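Local coordinates for protein GH26C (Muricauda sp. MAR_2010_75, PDB 6Q78) that probably hydrolyses internal beta-1,4-mannosidic bonds in mannans, as a family 26 glycoside hydrolase built on a TIM barrel, at residues T334-F339 with T370-N375; D87-F92 with G111-D116; P271-F276 with M296-D301; S100-M105 with Y380-P385. One frame throughout, in Å; residues are numbered along the deposited sequence.

Contact 1: residues T334-F339 with T370-N375; sequences TETGYF and TMFWYN
Thr-336 and Phe-372 pair in parallel, with the backbone N of Thr-336 bonded to Met-371 O at 2.9 Å and Trp-373 N returning a weak bond to Thr-336 O. The strands they end, 330-336 and 369-372, are the seventh and eighth of the (beta/alpha)8 barrel of glycoside hydrolase family 26. Met-371 O is further approached by Glu-335 CA in a CA-H...O contact of 3.2 Å, so this one oxygen meets both Glu-335 CA and Thr-336 N at the corner of the chain. The Glu-335 side chain, extended beyond CG, then lies alongside the indole of Trp-373 and points the same way, the carboxylate and ring planes only 18° apart. Glu-335 OE1 comes to 3.7 Å from Trp-373 CE3, while OE2 sits beside CZ3. Tyr-299 bonds OE1, and OE2 forms a salt bridge to Arg-223 and hydrogen-bonds a bound Tris molecule, probably from the crystallisation liquor. This is the strand end where clan GH-A enzymes carry their nucleophile, a position consistent with Glu-335 being that residue. Gly-337 has a phi of 144°, at which a CB would press on the preceding carbonyl oxygen. Beyond it Phe-339 reaches Trp-373, its CZ 3.7 Å from Trp-373 CB. The Trp-373 indole, set by CG lying anti to N (chi1 -157°), places NE1 3.4 Å above the centre of the neighbouring Tyr-374 ring.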
loop_
_atom_site.group_PDB
_atom_site.type_symbol
_atom_site.label_atom_id
_atom_site.label_comp_id
_atom_site.label_asym_id
_atom_site.label_seq_id
_atom_site.Cartn_x
_atom_site.Cartn_y
_atom_site.Cartn_z
ATOM N N THR A 334 4.409 3.604 -2.435
ATOM C CA THR A 334 3.291 2.685 -2.202
ATOM C C THR A 334 2.312 2.559 -3.387
ATOM O O THR A 334 1.588 1.565 -3.452
ATOM C CB THR A 334 2.549 3.017 -0.886
ATOM O OG1 THR A 334 2.368 4.434 -0.768
ATOM C CG2 THR A 334 3.353 2.583 0.299
ATOM N N GLU A 335 2.284 3.503 -4.320
ATOM C CA GLU A 335 1.513 3.380 -5.553
ATOM C C GLU A 335 2.282 4.137 -6.606
ATOM O O GLU A 335 2.729 5.260 -6.351
ATOM C CB GLU A 335 0.155 4.082 -5.526
ATOM C CG GLU A 335 -0.872 3.366 -4.688
ATOM C CD GLU A 335 -2.251 3.927 -4.891
ATOM O OE1 GLU A 335 -2.574 4.371 -6.023
ATOM O OE2 GLU A 335 -3.058 3.887 -3.904
ATOM N N THR A 336 2.371 3.551 -7.808
ATOM C CA THR A 336 2.925 4.258 -8.949
ATOM C C THR A 336 2.447 3.575 -10.224
ATOM O O THR A 336 1.701 2.582 -10.195
ATOM C CB THR A 336 4.461 4.308 -8.878
ATOM O OG1 THR A 336 4.960 5.300 -9.797
ATOM C CG2 THR A 336 5.060 2.928 -9.183
ATOM N N GLY A 337 2.852 4.151 -11.351
ATOM C CA GLY A 337 2.479 3.607 -12.641
ATOM C C GLY A 337 2.250 4.712 -13.646
ATOM O O GLY A 337 2.093 5.892 -13.307
ATOM N N TYR A 338 2.278 4.328 -14.908
ATOM C CA TYR A 338 1.852 5.176 -16.018
ATOM C C TYR A 338 0.799 4.373 -16.765
ATOM O O TYR A 338 1.112 3.323 -17.339
ATOM C CB TYR A 338 3.009 5.534 -16.953
ATOM C CG TYR A 338 2.506 6.356 -18.117
ATOM C CD1 TYR A 338 2.080 7.652 -17.927
ATOM C CD2 TYR A 338 2.446 5.833 -19.411
ATOM C CE1 TYR A 338 1.595 8.411 -18.974
ATOM C CE2 TYR A 338 1.970 6.603 -20.471
ATOM C CZ TYR A 338 1.538 7.884 -20.223
ATOM O OH TYR A 338 1.054 8.669 -21.260
ATOM N N PHE A 339 -0.447 4.837 -16.729
ATOM C CA PHE A 339 -1.557 4.081 -17.299
ATOM C C PHE A 339 -1.621 4.264 -18.812
ATOM O O PHE A 339 -1.629 5.396 -19.311
ATOM C CB PHE A 339 -2.883 4.522 -16.683
ATOM C CG PHE A 339 -3.039 4.215 -15.224
ATOM C CD1 PHE A 339 -3.403 2.953 -14.801
ATOM C CD2 PHE A 339 -2.894 5.220 -14.279
ATOM C CE1 PHE A 339 -3.590 2.688 -13.442
ATOM C CE2 PHE A 339 -3.057 4.961 -12.927
ATOM C CZ PHE A 339 -3.404 3.686 -12.506
ATOM N N THR A 370 7.771 -1.255 -3.955
ATOM C CA THR A 370 6.899 -0.379 -4.709
ATOM C C THR A 370 5.771 -1.208 -5.286
ATOM O O THR A 370 5.898 -2.420 -5.446
ATOM C CB THR A 370 7.660 0.435 -5.743
ATOM O OG1 THR A 370 6.759 1.413 -6.304
ATOM C CG2 THR A 370 8.179 -0.463 -6.831
ATOM N N MET A 371 4.651 -0.560 -5.575
ATOM C CA MET A 371 3.478 -1.270 -6.085
ATOM C C MET A 371 2.802 -0.496 -7.205
ATOM O O MET A 371 2.530 0.702 -7.073
ATOM C CB MET A 371 2.469 -1.508 -4.956
ATOM C CG MET A 371 1.330 -2.507 -5.323
ATOM S SD MET A 371 -0.027 -2.415 -4.146
ATOM C CE MET A 371 -0.811 -0.851 -4.595
ATOM N N PHE A 372 2.511 -1.203 -8.291
ATOM C CA PHE A 372 1.707 -0.684 -9.382
ATOM C C PHE A 372 0.224 -0.818 -9.050
ATOM O O PHE A 372 -0.198 -1.745 -8.335
ATOM C CB PHE A 372 1.998 -1.532 -10.623
ATOM C CG PHE A 372 3.389 -1.330 -11.168
ATOM C CD1 PHE A 372 3.701 -0.174 -11.865
ATOM C CD2 PHE A 372 4.393 -2.289 -10.982
ATOM C CE1 PHE A 372 4.991 0.039 -12.365
ATOM C CE2 PHE A 372 5.673 -2.072 -11.511
ATOM C CZ PHE A 372 5.964 -0.911 -12.195
ATOM N N TRP A 373 -0.578 0.118 -9.571
ATOM C CA TRP A 373 -2.018 -0.063 -9.491
ATOM C C TRP A 373 -2.448 -1.217 -10.400
ATOM O O TRP A 373 -1.635 -1.809 -11.110
ATOM C CB TRP A 373 -2.760 1.255 -9.768
ATOM C CG TRP A 373 -4.130 1.274 -9.182
ATOM C CD1 TRP A 373 -5.307 1.437 -9.862
ATOM C CD2 TRP A 373 -4.489 1.120 -7.790
ATOM N NE1 TRP A 373 -6.373 1.373 -8.996
ATOM C CE2 TRP A 373 -5.905 1.189 -7.721
ATOM C CE3 TRP A 373 -3.754 0.944 -6.608
ATOM C CZ2 TRP A 373 -6.607 1.069 -6.513
ATOM C CZ3 TRP A 373 -4.456 0.820 -5.403
ATOM C CH2 TRP A 373 -5.870 0.879 -5.375
ATOM N N TYR A 374 -3.730 -1.563 -10.369
ATOM C CA TYR A 374 -4.185 -2.733 -11.112
ATOM C C TYR A 374 -4.247 -2.474 -12.622
ATOM O O TYR A 374 -4.377 -1.333 -13.097
ATOM C CB TYR A 374 -5.504 -3.311 -10.586
ATOM C CG TYR A 374 -6.676 -2.383 -10.363
ATOM C CD1 TYR A 374 -7.270 -1.684 -11.409
ATOM C CD2 TYR A 374 -7.224 -2.250 -9.088
ATOM C CE1 TYR A 374 -8.401 -0.865 -11.180
ATOM C CE2 TYR A 374 -8.333 -1.449 -8.863
ATOM C CZ TYR A 374 -8.901 -0.778 -9.895
ATOM O OH TYR A 374 -10.014 0.032 -9.654
ATOM N N ASN A 375 -4.188 -3.566 -13.377
ATOM C CA ASN A 375 -4.592 -3.566 -14.787
ATOM C C ASN A 375 -6.071 -3.893 -14.864
ATOM O O ASN A 375 -6.564 -4.701 -14.081
ATOM C CB ASN A 375 -3.831 -4.671 -15.531
ATOM C CG ASN A 375 -2.342 -4.376 -15.718
ATOM O OD1 ASN A 375 -1.865 -3.253 -15.545
ATOM N ND2 ASN A 375 -1.594 -5.425 -16.092
#

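Contact 2: residues D87-F92 with G111-D116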
loop_
_atom_site.group_PDB
_atom_site.type_symbol
_atom_site.label_atom_id
_atom_site.label_comp_id
_atom_site.label_asym_id
_atom_site.label_seq_id
_atom_site.Cartn_x
_atom_site.Cartn_y
_atom_site.Cartn_z
ATOM N N ASP A 87 -4.314 -6.117 -6.747
ATOM C CA ASP A 87 -5.243 -7.103 -7.320
ATOM C C ASP A 87 -4.599 -7.975 -8.391
ATOM O O ASP A 87 -5.220 -8.343 -9.397
ATOM C CB ASP A 87 -6.527 -6.426 -7.817
ATOM C CG ASP A 87 -7.325 -5.809 -6.685
ATOM O OD1 ASP A 87 -7.275 -6.309 -5.563
ATOM O OD2 ASP A 87 -8.015 -4.797 -6.918
ATOM N N ALA A 88 -3.337 -8.331 -8.169
ATOM C CA ALA A 88 -2.600 -9.057 -9.211
ATOM C C ALA A 88 -3.252 -10.404 -9.545
ATOM O O ALA A 88 -3.072 -10.901 -10.664
ATOM C CB ALA A 88 -1.156 -9.270 -8.767
ATOM N N PHE A 89 -3.953 -11.037 -8.597
ATOM C CA PHE A 89 -4.550 -12.354 -8.838
ATOM C C PHE A 89 -6.026 -12.313 -9.254
ATOM O O PHE A 89 -6.593 -13.385 -9.529
ATOM C CB PHE A 89 -4.360 -13.255 -7.610
ATOM C CG PHE A 89 -2.907 -13.468 -7.208
ATOM C CD1 PHE A 89 -1.935 -13.759 -8.145
ATOM C CD2 PHE A 89 -2.546 -13.402 -5.877
ATOM C CE1 PHE A 89 -0.609 -13.947 -7.773
ATOM C CE2 PHE A 89 -1.214 -13.588 -5.488
ATOM C CZ PHE A 89 -0.245 -13.861 -6.453
ATOM N N SER A 90 -6.621 -11.120 -9.382
ATOM C CA SER A 90 -8.049 -11.001 -9.684
ATOM C C SER A 90 -8.398 -9.932 -10.721
ATOM O O SER A 90 -9.571 -9.861 -11.140
ATOM C CB SER A 90 -8.809 -10.671 -8.389
ATOM O OG SER A 90 -8.293 -9.476 -7.769
ATOM N N SER A 91 -7.451 -9.086 -11.139
ATOM C CA SER A 91 -7.714 -8.030 -12.113
ATOM C C SER A 91 -6.657 -8.109 -13.198
ATOM O O SER A 91 -5.456 -8.114 -12.900
ATOM C CB SER A 91 -7.708 -6.648 -11.447
ATOM O OG SER A 91 -8.324 -5.673 -12.309
ATOM N N PHE A 92 -7.104 -8.244 -14.449
ATOM C CA PHE A 92 -6.217 -8.534 -15.554
ATOM C C PHE A 92 -6.540 -7.633 -16.728
ATOM O O PHE A 92 -7.711 -7.326 -16.979
ATOM C CB PHE A 92 -6.387 -9.995 -16.014
ATOM C CG PHE A 92 -6.422 -10.994 -14.876
ATOM C CD1 PHE A 92 -7.628 -11.348 -14.285
ATOM C CD2 PHE A 92 -5.250 -11.565 -14.411
ATOM C CE1 PHE A 92 -7.660 -12.277 -13.241
ATOM C CE2 PHE A 92 -5.270 -12.500 -13.383
ATOM C CZ PHE A 92 -6.471 -12.851 -12.794
ATOM N N GLY A 111 6.198 -9.831 -6.282
ATOM C CA GLY A 111 6.601 -10.155 -4.913
ATOM C C GLY A 111 5.675 -9.638 -3.842
ATOM O O GLY A 111 5.862 -9.913 -2.654
ATOM N N LEU A 112 4.661 -8.878 -4.244
ATOM C CA LEU A 112 3.747 -8.217 -3.320
ATOM C C LEU A 112 2.373 -8.117 -3.969
ATOM O O LEU A 112 2.259 -7.892 -5.180
ATOM C CB LEU A 112 4.298 -6.834 -2.926
ATOM C CG LEU A 112 3.441 -5.872 -2.115
ATOM C CD1 LEU A 112 4.394 -4.977 -1.328
ATOM C CD2 LEU A 112 2.591 -5.057 -2.996
ATOM N N LEU A 113 1.346 -8.318 -3.156
ATOM C CA LEU A 113 -0.043 -8.204 -3.582
ATOM C C LEU A 113 -0.717 -7.065 -2.826
ATOM O O LEU A 113 -0.646 -7.019 -1.596
ATOM C CB LEU A 113 -0.785 -9.495 -3.264
ATOM C CG LEU A 113 -2.305 -9.469 -3.534
ATOM C CD1 LEU A 113 -2.533 -9.252 -5.040
ATOM C CD2 LEU A 113 -2.990 -10.718 -3.028
ATOM N N GLY A 114 -1.370 -6.170 -3.560
ATOM C CA GLY A 114 -2.186 -5.111 -2.963
ATOM C C GLY A 114 -3.647 -5.521 -2.989
ATOM O O GLY A 114 -4.145 -6.039 -3.990
ATOM N N SER A 115 -4.321 -5.300 -1.861
ATOM C CA SER A 115 -5.776 -5.513 -1.747
ATOM C C SER A 115 -6.411 -4.301 -1.075
ATOM O O SER A 115 -5.726 -3.352 -0.676
ATOM C CB SER A 115 -6.047 -6.738 -0.857
ATOM O OG SER A 115 -5.519 -7.900 -1.546
ATOM N N ASP A 116 -7.744 -4.320 -0.963
ATOM C CA ASP A 116 -8.487 -3.138 -0.497
ATOM C C ASP A 116 -9.540 -3.608 0.488
ATOM O O ASP A 116 -10.246 -4.589 0.236
ATOM C CB ASP A 116 -9.149 -2.457 -1.706
ATOM C CG ASP A 116 -9.597 -1.005 -1.434
ATOM O OD1 ASP A 116 -10.010 -0.650 -0.296
ATOM O OD2 ASP A 116 -9.611 -0.217 -2.436
HETATM O O HOH W 1 -6.366 -8.560 -4.125
HETATM O O HOH W 2 -8.885 -5.682 -3.312
#
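Leu-113 spreads its two methyls over the start of the loop 87-92. Its CD1 lies 3.4 Å from Ala-88 N and also touches Ala-88 CB, while Leu-113 CD2 reaches Phe-89 CD2 at 3.9 Å, the two side chains crossing at a slant. A first torsion of 174°, with CG opposite the backbone N, carries the fork to these partners. An alanine at Leu-113 would remove both methyls, and the Phe-89 ring and the Ala-88 methyl would probably be left facing a gap at the strand. The strand is the second of the TIM barrel, and the loop follows the first, so the contact joins the chain just past strand 81-86 to the neighbouring strand. There Asp-87 N donates to Gly-114 O at 2.8 Å in an almost straight bond (175°). Asp-87 takes left-handed helical backbone angles, and its carbonyl oxygen accepts from both Ser-90 N and Ser-91 N, closing a tight turn. Its carboxylate reaches the strand through water: OD1 accepts from water 1, which is bonded to Ser-115 OG at 2.8 Å, and from water 2, which accepts a weak bond from Asp-116 N. The Phe-89 ring also makes a cation-pi contact with Arg-146 of helix 132-150. The loop thus meets the strand directly through one backbone bond and methyl packing, while Asp-87 OD1 reaches it through water, which probably eases its charge.

Contact 3: residues P271-F276 with M296-D301; sequences PDNRFF and MDNYGD
Asn-273 and Asn-298 set their amides almost perpendicular, the planes 87° apart. Asn-273 ND2 donates in its own amide plane, 2.9 Å to Asn-298 OD1, but it arrives well above the plane of the receiving carbonyl. From the opposite face Asp-301 N gives Asn-298 OD1 a second bond at 3.0 Å, an Asx motif, and Asn-298 ND2 donates to Asp-301 OD2 on its anti side. With both ends of the amide engaged, its rotation is fixed. A leucine in place of Asn-298 is likely to leave Asn-273 ND2 and Asp-301 N without their shared acceptor. The backbones are joined too: Asp-297 N bonds Pro-271 O at 2.9 Å, where the loop after the fifth barrel strand passes the C-terminal end of the sixth in this TIM barrel. Here the Asp-272 and Asp-297 side chains cross at about a right angle. Their oxygens have separate partners: Asp-297 OD2 a salt bridge to Arg-223, Asp-297 OD1 the Thr-334 hydroxyl, Asp-272 OD1 water 3, which also accepts from Tyr-299 N. On the apolar side Met-296, bent at its last torsion (chi3 -60°), crosses Phe-275 obliquely in a Met-aromatic contact, with Met-296 CE 3.7 Å from Phe-275 CE2.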
loop_
_atom_site.group_PDB
_atom_site.type_symbol
_atom_site.label_atom_id
_atom_site.label_comp_id
_atom_site.label_asym_id
_atom_site.label_seq_id
_atom_site.Cartn_x
_atom_site.Cartn_y
_atom_site.Cartn_z
ATOM N N PRO A 271 1.082 10.037 1.871
ATOM C CA PRO A 271 0.501 11.115 1.052
ATOM C C PRO A 271 0.654 10.756 -0.418
ATOM O O PRO A 271 1.274 9.736 -0.773
ATOM C CB PRO A 271 1.388 12.325 1.371
ATOM C CG PRO A 271 2.756 11.684 1.725
ATOM C CD PRO A 271 2.381 10.392 2.474
ATOM N N ASP A 272 0.094 11.604 -1.274
ATOM C CA ASP A 272 0.415 11.584 -2.694
ATOM C C ASP A 272 1.745 12.313 -2.851
ATOM O O ASP A 272 2.629 12.102 -2.022
ATOM C CB ASP A 272 -0.714 12.239 -3.476
ATOM C CG ASP A 272 -0.784 11.778 -4.910
ATOM O OD1 ASP A 272 -0.140 12.438 -5.757
ATOM O OD2 ASP A 272 -1.504 10.794 -5.205
ATOM N N ASN A 273 1.926 13.116 -3.897
ATOM C CA ASN A 273 3.251 13.650 -4.222
ATOM C C ASN A 273 3.371 15.158 -3.999
ATOM O O ASN A 273 4.282 15.785 -4.551
ATOM C CB ASN A 273 3.630 13.314 -5.667
ATOM C CG ASN A 273 2.760 14.072 -6.665
ATOM O OD1 ASN A 273 2.015 14.968 -6.276
ATOM N ND2 ASN A 273 2.884 13.758 -7.935
ATOM N N ARG A 274 2.497 15.731 -3.174
ATOM C CA ARG A 274 2.356 17.180 -3.054
ATOM C C ARG A 274 3.203 17.717 -1.897
ATOM O O ARG A 274 2.721 18.354 -0.973
ATOM C CB ARG A 274 0.890 17.556 -2.886
ATOM C CG ARG A 274 0.078 17.217 -4.138
ATOM C CD ARG A 274 -1.422 17.335 -3.819
ATOM N NE ARG A 274 -1.736 18.724 -3.539
ATOM C CZ ARG A 274 -2.109 19.611 -4.455
ATOM N NH1 ARG A 274 -2.217 19.258 -5.730
ATOM N NH2 ARG A 274 -2.375 20.855 -4.092
ATOM N N PHE A 275 4.499 17.418 -1.968
ATOM C CA PHE A 275 5.461 17.944 -1.020
ATOM C C PHE A 275 6.825 18.021 -1.692
ATOM O O PHE A 275 7.132 17.257 -2.615
ATOM C CB PHE A 275 5.523 17.050 0.239
ATOM C CG PHE A 275 6.034 15.667 -0.025
ATOM C CD1 PHE A 275 7.393 15.353 0.089
ATOM C CD2 PHE A 275 5.151 14.657 -0.379
ATOM C CE1 PHE A 275 7.857 14.053 -0.140
ATOM C CE2 PHE A 275 5.626 13.364 -0.629
ATOM C CZ PHE A 275 6.978 13.074 -0.522
ATOM N N PHE A 276 7.647 18.943 -1.188
ATOM C CA PHE A 276 9.004 19.133 -1.666
ATOM C C PHE A 276 10.013 19.173 -0.538
ATOM O O PHE A 276 11.190 19.474 -0.797
ATOM C CB PHE A 276 9.130 20.458 -2.427
ATOM C CG PHE A 276 8.367 20.493 -3.706
ATOM C CD1 PHE A 276 8.964 20.096 -4.880
ATOM C CD2 PHE A 276 7.058 20.943 -3.731
ATOM C CE1 PHE A 276 8.285 20.133 -6.065
ATOM C CE2 PHE A 276 6.363 20.975 -4.918
ATOM C CZ PHE A 276 6.981 20.568 -6.088
ATOM N N MET A 296 4.771 7.072 -0.062
ATOM C CA MET A 296 4.129 8.109 -0.863
ATOM C C MET A 296 3.600 7.443 -2.123
ATOM O O MET A 296 4.124 6.409 -2.561
ATOM C CB MET A 296 5.082 9.250 -1.253
ATOM C CG MET A 296 6.175 8.757 -2.210
ATOM S SD MET A 296 7.235 10.105 -2.787
ATOM C CE MET A 296 6.020 11.178 -3.630
ATOM N N ASP A 297 2.547 8.031 -2.679
ATOM C CA ASP A 297 2.026 7.650 -3.984
ATOM C C ASP A 297 2.488 8.674 -5.018
ATOM O O ASP A 297 2.518 9.883 -4.755
ATOM C CB ASP A 297 0.499 7.577 -3.973
ATOM C CG ASP A 297 -0.016 6.494 -3.038
ATOM O OD1 ASP A 297 0.824 5.730 -2.540
ATOM O OD2 ASP A 297 -1.239 6.392 -2.852
ATOM N N ASN A 298 2.866 8.199 -6.202
ATOM C CA ASN A 298 3.289 9.147 -7.233
ATOM C C ASN A 298 2.963 8.618 -8.623
ATOM O O ASN A 298 3.700 7.773 -9.159
ATOM C CB ASN A 298 4.762 9.475 -7.100
ATOM C CG ASN A 298 5.134 10.782 -7.801
ATOM O OD1 ASN A 298 4.352 11.301 -8.606
ATOM N ND2 ASN A 298 6.329 11.336 -7.481
ATOM N N TYR A 299 1.902 9.160 -9.215
ATOM C CA TYR A 299 1.657 9.027 -10.645
ATOM C C TYR A 299 1.985 10.316 -11.390
ATOM O O TYR A 299 2.480 10.260 -12.519
ATOM C CB TYR A 299 0.171 8.733 -10.899
ATOM C CG TYR A 299 -0.334 7.472 -10.200
ATOM C CD1 TYR A 299 -0.796 7.512 -8.879
ATOM C CD2 TYR A 299 -0.287 6.237 -10.852
ATOM C CE1 TYR A 299 -1.285 6.345 -8.264
ATOM C CE2 TYR A 299 -0.709 5.093 -10.236
ATOM C CZ TYR A 299 -1.225 5.161 -8.958
ATOM O OH TYR A 299 -1.678 3.988 -8.348
ATOM N N GLY A 300 1.750 11.467 -10.766
ATOM C CA GLY A 300 1.830 12.724 -11.497
ATOM C C GLY A 300 3.209 13.032 -12.059
ATOM O O GLY A 300 3.322 13.548 -13.178
ATOM N N ASP A 301 4.278 12.707 -11.304
ATOM C CA ASP A 301 5.600 13.045 -11.816
ATOM C C ASP A 301 6.041 12.128 -12.942
ATOM O O ASP A 301 6.997 12.471 -13.655
ATOM C CB ASP A 301 6.622 13.073 -10.688
ATOM C CG ASP A 301 6.360 14.201 -9.702
ATOM O OD1 ASP A 301 5.926 15.295 -10.138
ATOM O OD2 ASP A 301 6.582 13.979 -8.488
HETATM O O HOH W 3 0.322 11.302 -8.138
#

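Contact 4: residues S100-M105 with Y380-P385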
loop_
_atom_site.group_PDB
_atom_site.type_symbol
_atom_site.label_atom_id
_atom_site.label_comp_id
_atom_site.label_asym_id
_atom_site.label_seq_id
_atom_site.Cartn_x
_atom_site.Cartn_y
_atom_site.Cartn_z
ATOM N N SER A 100 -1.387 -14.158 -12.918
ATOM C CA SER A 100 -1.247 -12.710 -12.805
ATOM C C SER A 100 -0.608 -12.156 -14.074
ATOM O O SER A 100 0.201 -12.830 -14.737
ATOM C CB SER A 100 -0.350 -12.373 -11.596
ATOM O OG SER A 100 1.019 -12.750 -11.795
ATOM N N ASP A 101 -0.969 -10.915 -14.436
ATOM C CA ASP A 101 -0.346 -10.328 -15.618
ATOM C C ASP A 101 1.168 -10.268 -15.474
ATOM O O ASP A 101 1.885 -10.481 -16.450
ATOM C CB ASP A 101 -0.906 -8.935 -15.917
ATOM C CG ASP A 101 -2.311 -8.968 -16.479
ATOM O OD1 ASP A 101 -2.788 -10.057 -16.868
ATOM O OD2 ASP A 101 -2.945 -7.889 -16.580
ATOM N N ILE A 102 1.689 -9.985 -14.275
ATOM C CA ILE A 102 3.140 -9.938 -14.137
ATOM C C ILE A 102 3.756 -11.300 -14.422
ATOM O O ILE A 102 4.838 -11.374 -15.011
ATOM C CB ILE A 102 3.546 -9.328 -12.782
ATOM C CG1 ILE A 102 3.403 -7.805 -12.883
ATOM C CG2 ILE A 102 4.992 -9.663 -12.387
ATOM C CD1 ILE A 102 3.590 -7.084 -11.541
ATOM N N LYS A 103 3.071 -12.391 -14.060
ATOM C CA LYS A 103 3.587 -13.724 -14.411
ATOM C C LYS A 103 3.412 -14.034 -15.898
ATOM O O LYS A 103 4.293 -14.653 -16.509
ATOM C CB LYS A 103 2.907 -14.795 -13.557
ATOM C CG LYS A 103 3.401 -16.218 -13.856
ATOM C CD LYS A 103 2.838 -17.178 -12.824
ATOM C CE LYS A 103 2.919 -18.593 -13.318
ATOM N NZ LYS A 103 4.308 -19.041 -13.384
ATOM N N LYS A 104 2.302 -13.599 -16.516
ATOM C CA LYS A 104 2.202 -13.744 -17.974
ATOM C C LYS A 104 3.388 -13.087 -18.659
ATOM O O LYS A 104 3.885 -13.582 -19.679
ATOM C CB LYS A 104 0.920 -13.089 -18.517
ATOM C CG LYS A 104 -0.440 -13.648 -18.015
ATOM C CD LYS A 104 -1.566 -12.952 -18.783
ATOM C CE LYS A 104 -2.947 -13.419 -18.397
ATOM N NZ LYS A 104 -3.406 -12.809 -17.100
ATOM N N MET A 105 3.804 -11.929 -18.154
ATOM C CA MET A 105 4.836 -11.107 -18.773
ATOM C C MET A 105 6.231 -11.643 -18.488
ATOM O O MET A 105 7.038 -11.812 -19.421
ATOM C CB MET A 105 4.698 -9.681 -18.200
ATOM C CG MET A 105 5.634 -8.628 -18.830
ATOM S SD MET A 105 5.325 -8.366 -20.618
ATOM C CE MET A 105 6.819 -9.096 -21.350
ATOM N N TYR A 380 -3.718 -0.518 -18.805
ATOM C CA TYR A 380 -2.713 -1.301 -18.105
ATOM C C TYR A 380 -1.596 -0.395 -17.632
ATOM O O TYR A 380 -1.236 0.583 -18.296
ATOM C CB TYR A 380 -2.126 -2.426 -19.005
ATOM C CG TYR A 380 -1.334 -1.995 -20.250
ATOM C CD1 TYR A 380 -1.979 -1.641 -21.423
ATOM C CD2 TYR A 380 0.062 -1.988 -20.248
ATOM C CE1 TYR A 380 -1.267 -1.280 -22.571
ATOM C CE2 TYR A 380 0.797 -1.633 -21.404
ATOM C CZ TYR A 380 0.120 -1.278 -22.559
ATOM O OH TYR A 380 0.800 -0.941 -23.733
ATOM N N CYS A 381 -1.038 -0.740 -16.478
ATOM C CA CYS A 381 0.204 -0.107 -16.082
ATOM C C CYS A 381 1.346 -1.092 -15.921
ATOM O O CYS A 381 2.465 -0.670 -15.631
ATOM C CB CYS A 381 0.035 0.763 -14.826
ATOM S SG CYS A 381 -0.330 -0.166 -13.322
ATOM N N THR A 382 1.090 -2.393 -16.085
ATOM C CA THR A 382 2.175 -3.327 -16.353
ATOM C C THR A 382 1.788 -4.115 -17.598
ATOM O O THR A 382 0.619 -4.486 -17.772
ATOM C CB THR A 382 2.421 -4.301 -15.169
ATOM O OG1 THR A 382 1.241 -5.082 -14.913
ATOM C CG2 THR A 382 2.881 -3.545 -13.903
ATOM N N PRO A 383 2.737 -4.361 -18.504
ATOM C CA PRO A 383 2.385 -4.945 -19.804
ATOM C C PRO A 383 2.290 -6.464 -19.738
ATOM O O PRO A 383 2.751 -7.113 -18.788
ATOM C CB PRO A 383 3.567 -4.539 -20.696
ATOM C CG PRO A 383 4.737 -4.528 -19.733
ATOM C CD PRO A 383 4.132 -3.891 -18.459
ATOM N N VAL A 384 1.641 -7.016 -20.761
ATOM C CA VAL A 384 1.686 -8.455 -21.012
ATOM C C VAL A 384 2.341 -8.620 -22.380
ATOM O O VAL A 384 2.506 -7.629 -23.110
ATOM C CB VAL A 384 0.291 -9.104 -20.925
ATOM C CG1 VAL A 384 -0.303 -8.951 -19.492
ATOM C CG2 VAL A 384 -0.630 -8.585 -22.001
ATOM N N PRO A 385 2.711 -9.830 -22.755
ATOM C CA PRO A 385 3.474 -9.964 -23.997
ATOM C C PRO A 385 2.737 -9.458 -25.239
ATOM O O PRO A 385 1.574 -9.670 -25.424
ATOM C CB PRO A 385 3.776 -11.474 -24.048
ATOM C CG PRO A 385 3.827 -11.874 -22.597
ATOM C CD PRO A 385 2.689 -11.093 -22.000
#
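Van der Waals packing, of side chain on side chain and of side chain on backbone, joins Met-105 and its neighbours in helix 101-106 to residues 382-385, in the loop that follows strand 379-380. Met-105 makes the largest share of the contact. Its chain leaves the backbone with CG opposite N (chi1 -175°) and then bends, so that CG lies 3.3 Å from Pro-383 O and the sulfur settles between two proline rings. Met-105 SD is 4.0 Å from Pro-383 CG and an equal distance from Pro-385 CD. Phe-393 and Met-394 of helix 390-397 touch the same methionine. Pro-385 meanwhile lays CG against the helix backbone, 3.4 Å from Lys-104 O. The helix lies between the first and second strands of the TIM barrel and the loop follows the eighth, so the contact brings together the beginning and end of the barrel. Ser-100 is the N-cap of this helix, its OG accepting from Lys-103 N at 3.1 Å. Next to it, at the first residue of the helix, Asp-101 packs against Val-384, with Val-384 CG1 3.6 Å from Asp-101 CG. The carboxylate is engaged at both oxygens: Lys-104 NZ forms a salt bridge to Asp-101 OD1 at 2.8 Å, nearly in line with the C-O bond, while OD2 takes bonds from Asn-375 and Tyr-93. Lys-104 NZ is also bonded to Asp-99 O. At the inner end Ile-102 crosses Thr-382 at about a right angle, its CG1 4.0 Å from Thr-382 OG1, a hydroxyl hydrogen-bonded to Gln-85.

Three of the contacts lie on one parallel barrel sheet: contact 2 at its second strand, contact 3 at the sixth, contact 1 across the seventh and eighth. Along the chain contacts 2, 3 and 1 follow in that order, while contact 4 joins helix 101-106 to the loop after strand 379-380, its span overlapping contact 2 and enclosing the other two. Contact 1 touches all three others, its centre about 11 Å from that of contact 2, 12 Å from contact 4 and 13 Å from contact 3. Contacts 2 and 3 stand about 22 Å apart between centres. Through its backbone and side chain, Asn-375 joins the loops after the first and eighth strands to helix 101-106.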